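Local coordinates for protein AT-less polyketide synthase (PDB 4QYR) that is the third ketosynthase domain of the isomigrastatin synthase protein MgsE and probably catalyses decarboxylative condensation of carrier-bound acyl units during polyketide assembly, at residues Glu68-Phe73 with Arg602-Ala607; Asp298-Val303 with Pro415-Val420. All blocks are in the same frame, centred on the assembly; numbering follows the deposited sequence.

Overall arrangement
The two contacts lie on opposite sides of the chain's centre, their centres about 40 Å and nearest atoms about 23 Å apart. Contact 2 is the buried one: it joins strand 302-304 to strand 417-423 inside the large mixed sheet of the ketosynthase; its direct bonds are main-chain to main-chain, with the side chain of R417 laid beside S299 at one end. Contact 1 is only partly buried and brings the last modelled residues of the chain back to a turn near its start. There, one two-residue strand pairing is supplemented by arginines, an aspartate and aromatic rings. Along the chain, contact 2 is nested within the loop contact 1 closes; they share no strand or helix.

Contact 1: Glu68-Phe73 with Arg602-Ala607; sequences EGVDRF and RYWVPA
R602 NH1 lies 2.6 Å from D71 OD2, a salt bridge whose hydrogen bond is weak and poorly angled. Only NH1 of this guanidinium meets the carboxylate, through OD2, and the two planes are turned 68° apart. CG anti to the backbone N (chi1 176°) and an extended stretch out to NE carry the arginine past D71 OD2, which also lies 3.3 Å from R602 CG. R72 NE makes a second ion pair at 3.2 Å to D71 OD2, its hydrogen bonds weak, and R602 CB sits over the face of the R72 guanidinium, 4.2 Å from R72 CZ. The two arginines thus share one carboxylate, which probably offsets their like charges. Their backbones form an antiparallel, non-hydrogen-bonded pair, extended by backbone hydrogen bonds between F73 and D601. This return is consistent with the post-acyltransferase linker of canonical modular synthases, which runs back over the ketosynthase; here, without an acyltransferase, the RYW tail does so. Next, Y603 N donates a nearly straight bond (171°) of 2.8 Å to O of D71, the third residue of the type I turn from G69 to R72. The tyrosine turns a ring edge to the main chain of F73, CE2 lying 3.3 Å from F73 O, and packs on helix 82-86. Finally W604 meets D71 CB through CE3 at 3.4 Å and V70 CG1 through CZ3 at 3.8 Å, both obliquely.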
loop_
_atom_site.group_PDB
_atom_site.type_symbol
_atom_site.label_atom_id
_atom_site.label_comp_id
_atom_site.label_asym_id
_atom_site.label_seq_id
_atom_site.Cartn_x
_atom_site.Cartn_y
_atom_site.Cartn_z
ATOM N N GLU A 68 6.072 -24.592 11.014
ATOM C CA GLU A 68 5.767 -25.188 12.297
ATOM C C GLU A 68 5.785 -24.126 13.393
ATOM O O GLU A 68 6.670 -23.256 13.419
ATOM C CB GLU A 68 6.738 -26.315 12.621
ATOM C CG GLU A 68 6.022 -27.631 12.879
ATOM C CD GLU A 68 4.857 -27.486 13.867
ATOM O OE1 GLU A 68 5.027 -26.809 14.908
ATOM O OE2 GLU A 68 3.767 -28.046 13.597
ATOM N N GLY A 69 4.792 -24.178 14.281
ATOM C CA GLY A 69 4.778 -23.315 15.450
ATOM C C GLY A 69 4.185 -21.953 15.183
ATOM O O GLY A 69 4.684 -20.927 15.644
ATOM N N VAL A 70 3.099 -21.970 14.427
ATOM C CA VAL A 70 2.376 -20.787 13.986
ATOM C C VAL A 70 1.557 -20.172 15.124
ATOM O O VAL A 70 1.203 -18.988 15.102
ATOM C CB VAL A 70 1.465 -21.174 12.772
ATOM C CG1 VAL A 70 0.025 -20.755 12.973
ATOM C CG2 VAL A 70 2.055 -20.653 11.462
ATOM N N ASP A 71 1.273 -20.982 16.135
ATOM C CA ASP A 71 0.515 -20.511 17.279
ATOM C C ASP A 71 1.445 -20.005 18.373
ATOM O O ASP A 71 0.986 -19.619 19.451
ATOM C CB ASP A 71 -0.393 -21.616 17.834
ATOM C CG ASP A 71 0.349 -22.909 18.130
ATOM O OD1 ASP A 71 1.205 -23.312 17.314
ATOM O OD2 ASP A 71 0.061 -23.532 19.180
ATOM N N ARG A 72 2.749 -20.007 18.102
ATOM C CA ARG A 72 3.725 -19.657 19.130
ATOM C C ARG A 72 4.182 -18.217 18.957
ATOM O O ARG A 72 4.241 -17.711 17.830
ATOM C CB ARG A 72 4.908 -20.618 19.089
ATOM C CG ARG A 72 4.483 -22.044 18.943
ATOM C CD ARG A 72 3.971 -22.576 20.265
ATOM N NE ARG A 72 3.096 -23.729 20.089
ATOM C CZ ARG A 72 2.986 -24.719 20.965
ATOM N NH1 ARG A 72 2.150 -25.727 20.728
ATOM N NH2 ARG A 72 3.721 -24.704 22.069
ATOM N N PHE A 73 4.492 -17.558 20.072
ATOM C CA PHE A 73 4.769 -16.120 20.081
ATOM C C PHE A 73 5.262 -15.679 21.443
ATOM O O PHE A 73 4.770 -16.160 22.464
ATOM C CB PHE A 73 3.509 -15.337 19.714
ATOM C CG PHE A 73 3.684 -13.839 19.701
ATOM C CD1 PHE A 73 4.673 -13.249 18.932
ATOM C CD2 PHE A 73 2.822 -13.021 20.433
ATOM C CE1 PHE A 73 4.821 -11.867 18.895
ATOM C CE2 PHE A 73 2.969 -11.642 20.411
ATOM C CZ PHE A 73 3.980 -11.064 19.635
ATOM N N ARG A 602 2.081 -20.507 23.666
ATOM C CA ARG A 602 0.963 -20.735 22.748
ATOM C C ARG A 602 -0.144 -19.677 22.859
ATOM O O ARG A 602 -0.743 -19.487 23.919
ATOM C CB ARG A 602 0.363 -22.120 22.983
ATOM C CG ARG A 602 -0.864 -22.376 22.139
ATOM C CD ARG A 602 -1.774 -23.418 22.762
ATOM N NE ARG A 602 -3.099 -23.519 22.137
ATOM C CZ ARG A 602 -3.326 -23.906 20.884
ATOM N NH1 ARG A 602 -2.314 -24.211 20.074
ATOM N NH2 ARG A 602 -4.573 -23.982 20.434
ATOM N N TYR A 603 -0.428 -18.990 21.758
ATOM C CA TYR A 603 -1.540 -18.037 21.726
ATOM C C TYR A 603 -2.442 -18.344 20.545
ATOM O O TYR A 603 -2.103 -18.055 19.391
ATOM C CB TYR A 603 -1.038 -16.589 21.658
ATOM C CG TYR A 603 -0.234 -16.181 22.867
ATOM C CD1 TYR A 603 -0.853 -15.624 23.979
ATOM C CD2 TYR A 603 1.142 -16.368 22.906
ATOM C CE1 TYR A 603 -0.127 -15.254 25.093
ATOM C CE2 TYR A 603 1.879 -16.007 24.022
ATOM C CZ TYR A 603 1.242 -15.450 25.116
ATOM O OH TYR A 603 1.970 -15.089 26.237
ATOM N N TRP A 604 -3.586 -18.954 20.840
ATOM C CA TRP A 604 -4.538 -19.300 19.801
ATOM C C TRP A 604 -5.919 -18.720 20.118
ATOM O O TRP A 604 -6.063 -17.846 20.980
ATOM C CB TRP A 604 -4.603 -20.822 19.627
ATOM C CG TRP A 604 -5.076 -21.268 18.269
ATOM C CD1 TRP A 604 -6.198 -21.999 17.985
ATOM C CD2 TRP A 604 -4.455 -20.985 17.009
ATOM N NE1 TRP A 604 -6.305 -22.197 16.628
ATOM C CE2 TRP A 604 -5.250 -21.582 16.006
ATOM C CE3 TRP A 604 -3.309 -20.267 16.627
ATOM C CZ2 TRP A 604 -4.931 -21.493 14.652
ATOM C CZ3 TRP A 604 -2.987 -20.188 15.283
ATOM C CH2 TRP A 604 -3.795 -20.796 14.312
ATOM N N VAL A 605 -6.927 -19.199 19.399
ATOM C CA VAL A 605 -8.290 -18.731 19.561
ATOM C C VAL A 605 -8.792 -19.006 20.975
ATOM O O VAL A 605 -8.684 -20.129 21.471
ATOM C CB VAL A 605 -9.214 -19.395 18.523
ATOM C CG1 VAL A 605 -10.671 -19.001 18.747
ATOM C CG2 VAL A 605 -8.751 -19.040 17.111
ATOM N N PRO A 606 -9.327 -17.967 21.636
ATOM C CA PRO A 606 -9.862 -18.072 22.996
ATOM C C PRO A 606 -11.157 -18.871 23.076
ATOM O O PRO A 606 -11.817 -19.093 22.062
ATOM C CB PRO A 606 -10.099 -16.609 23.392
ATOM C CG PRO A 606 -10.282 -15.906 22.130
ATOM C CD PRO A 606 -9.387 -16.585 21.135
ATOM N N ALA A 607 -11.507 -19.292 24.288
ATOM C CA ALA A 607 -12.692 -20.099 24.523
ATOM C C ALA A 607 -13.863 -19.243 24.966
ATOM O O ALA A 607 -14.843 -19.095 24.233
ATOM C CB ALA A 607 -12.395 -21.155 25.545
#

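Contact 2: Asp298-Val303 with Pro415-Val420; sequences DSIGYV and PLRAGV
R417 runs its aliphatic chain alongside S299, reaching the hydroxyl with both CD and the guanidinium. NH1 comes within 2.7 Å of S299 OG, but the angle is too poor for a hydrogen bond. The arginine's CG lies beside the backbone N (chi1 -57°) and the chain is extended from there to NE, a course that takes it past S299 OG. Nearer the backbone, R417 CB meets I300 CD1 at 4.0 Å. Its main chain does the firmer work: R417 O accepts a bond of 3.1 Å from G301 N, which approaches from above the carbonyl plane. A water accepts from R417 N at 3.1 Å and gives a weak, long bond to S299 O.

G419, with no side chain, pairs closely with V303 in parallel. G419 N donates to Y302 O at 3.0 Å, in the carbonyl plane, and G419 O receives a CA-H...O contact from V303 CA at 3.3 Å. Beside it, A418 CB sits at the edge of the Y302 ring; that tyrosine's hydroxyl bonds to E304.

In this part of the thiolase fold, strand 302-304 lies between 417-423 and 342-345. Helix 313-331 packs against I300 and V303, helix 358-372 against Y302 and A418.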
loop_
_atom_site.group_PDB
_atom_site.type_symbol
_atom_site.label_atom_id
_atom_site.label_comp_id
_atom_site.label_asym_id
_atom_site.label_seq_id
_atom_site.Cartn_x
_atom_site.Cartn_y
_atom_site.Cartn_z
ATOM N N ASP A 298 23.354 -9.657 -20.964
ATOM C CA ASP A 298 24.390 -10.680 -21.022
ATOM C C ASP A 298 24.996 -10.869 -19.651
ATOM O O ASP A 298 25.754 -11.806 -19.415
ATOM C CB ASP A 298 25.490 -10.301 -22.003
ATOM C CG ASP A 298 25.026 -10.324 -23.440
ATOM O OD1 ASP A 298 23.957 -10.915 -23.717
ATOM O OD2 ASP A 298 25.739 -9.754 -24.298
ATOM N N SER A 299 24.671 -9.939 -18.763
ATOM C CA SER A 299 25.202 -9.866 -17.414
ATOM C C SER A 299 24.392 -10.662 -16.396
ATOM O O SER A 299 24.868 -10.938 -15.297
ATOM C CB SER A 299 25.290 -8.383 -17.020
ATOM O OG SER A 299 25.200 -8.177 -15.630
ATOM N N ILE A 300 23.170 -11.040 -16.759
ATOM C CA ILE A 300 22.329 -11.785 -15.831
ATOM C C ILE A 300 22.611 -13.278 -15.935
ATOM O O ILE A 300 22.664 -13.828 -17.035
ATOM C CB ILE A 300 20.841 -11.529 -16.072
ATOM C CG1 ILE A 300 20.565 -10.029 -16.181
ATOM C CG2 ILE A 300 20.014 -12.153 -14.970
ATOM C CD1 ILE A 300 20.976 -9.199 -15.004
ATOM N N GLY A 301 22.815 -13.921 -14.786
ATOM C CA GLY A 301 23.161 -15.332 -14.744
ATOM C C GLY A 301 22.005 -16.259 -14.395
ATOM O O GLY A 301 21.975 -17.418 -14.827
ATOM N N TYR A 302 21.057 -15.754 -13.609
ATOM C CA TYR A 302 19.932 -16.552 -13.130
ATOM C C TYR A 302 18.673 -15.712 -13.066
ATOM O O TYR A 302 18.731 -14.515 -12.802
ATOM C CB TYR A 302 20.234 -17.137 -11.751
ATOM C CG TYR A 302 19.099 -17.924 -11.119
ATOM C CD1 TYR A 302 18.892 -19.260 -11.441
ATOM C CD2 TYR A 302 18.258 -17.346 -10.176
ATOM C CE1 TYR A 302 17.868 -20.004 -10.859
ATOM C CE2 TYR A 302 17.221 -18.079 -9.587
ATOM C CZ TYR A 302 17.040 -19.411 -9.941
ATOM O OH TYR A 302 16.030 -20.159 -9.386
ATOM N N VAL A 303 17.529 -16.331 -13.325
ATOM C CA VAL A 303 16.264 -15.670 -13.050
ATOM C C VAL A 303 15.392 -16.564 -12.188
ATOM O O VAL A 303 15.096 -17.699 -12.555
ATOM C CB VAL A 303 15.497 -15.303 -14.330
ATOM C CG1 VAL A 303 14.078 -14.847 -13.962
ATOM C CG2 VAL A 303 16.235 -14.226 -15.106
ATOM N N PRO A 415 30.046 -9.077 -11.390
ATOM C CA PRO A 415 29.542 -9.745 -10.191
ATOM C C PRO A 415 28.359 -10.624 -10.571
ATOM O O PRO A 415 27.706 -10.357 -11.585
ATOM C CB PRO A 415 29.096 -8.584 -9.297
ATOM C CG PRO A 415 28.887 -7.424 -10.244
ATOM C CD PRO A 415 29.935 -7.610 -11.291
ATOM N N LEU A 416 28.089 -11.660 -9.793
ATOM C CA LEU A 416 26.896 -12.457 -10.020
ATOM C C LEU A 416 25.669 -11.556 -10.000
ATOM O O LEU A 416 25.545 -10.696 -9.131
ATOM C CB LEU A 416 26.770 -13.552 -8.963
ATOM C CG LEU A 416 27.607 -14.829 -9.088
ATOM C CD1 LEU A 416 29.070 -14.528 -9.142
ATOM C CD2 LEU A 416 27.303 -15.739 -7.913
ATOM N N ARG A 417 24.775 -11.728 -10.967
ATOM C CA ARG A 417 23.530 -10.949 -11.017
ATOM C C ARG A 417 22.339 -11.854 -11.277
ATOM O O ARG A 417 22.481 -12.922 -11.847
ATOM C CB ARG A 417 23.590 -9.876 -12.099
ATOM C CG ARG A 417 24.745 -8.918 -11.962
ATOM C CD ARG A 417 24.445 -7.641 -12.702
ATOM N NE ARG A 417 25.557 -6.710 -12.628
ATOM C CZ ARG A 417 25.809 -5.780 -13.537
ATOM N NH1 ARG A 417 25.028 -5.666 -14.604
ATOM N NH2 ARG A 417 26.855 -4.974 -13.389
ATOM N N ALA A 418 21.163 -11.432 -10.862
ATOM C CA ALA A 418 19.988 -12.257 -11.054
ATOM C C ALA A 418 18.723 -11.430 -11.071
ATOM O O ALA A 418 18.675 -10.321 -10.538
ATOM C CB ALA A 418 19.903 -13.304 -9.985
ATOM N N GLY A 419 17.686 -11.980 -11.684
ATOM C CA GLY A 419 16.398 -11.317 -11.729
ATOM C C GLY A 419 15.402 -12.096 -10.918
ATOM O O GLY A 419 15.477 -13.316 -10.860
ATOM N N VAL A 420 14.485 -11.396 -10.267
ATOM C CA VAL A 420 13.372 -12.055 -9.608
ATOM C C VAL A 420 12.064 -11.436 -10.045
ATOM O O VAL A 420 11.925 -10.215 -10.053
ATOM C CB VAL A 420 13.490 -11.973 -8.098
ATOM C CG1 VAL A 420 12.417 -12.830 -7.445
ATOM C CG2 VAL A 420 14.884 -12.408 -7.666
HETATM O O HOH W 1 26.250 -13.338 -13.211
#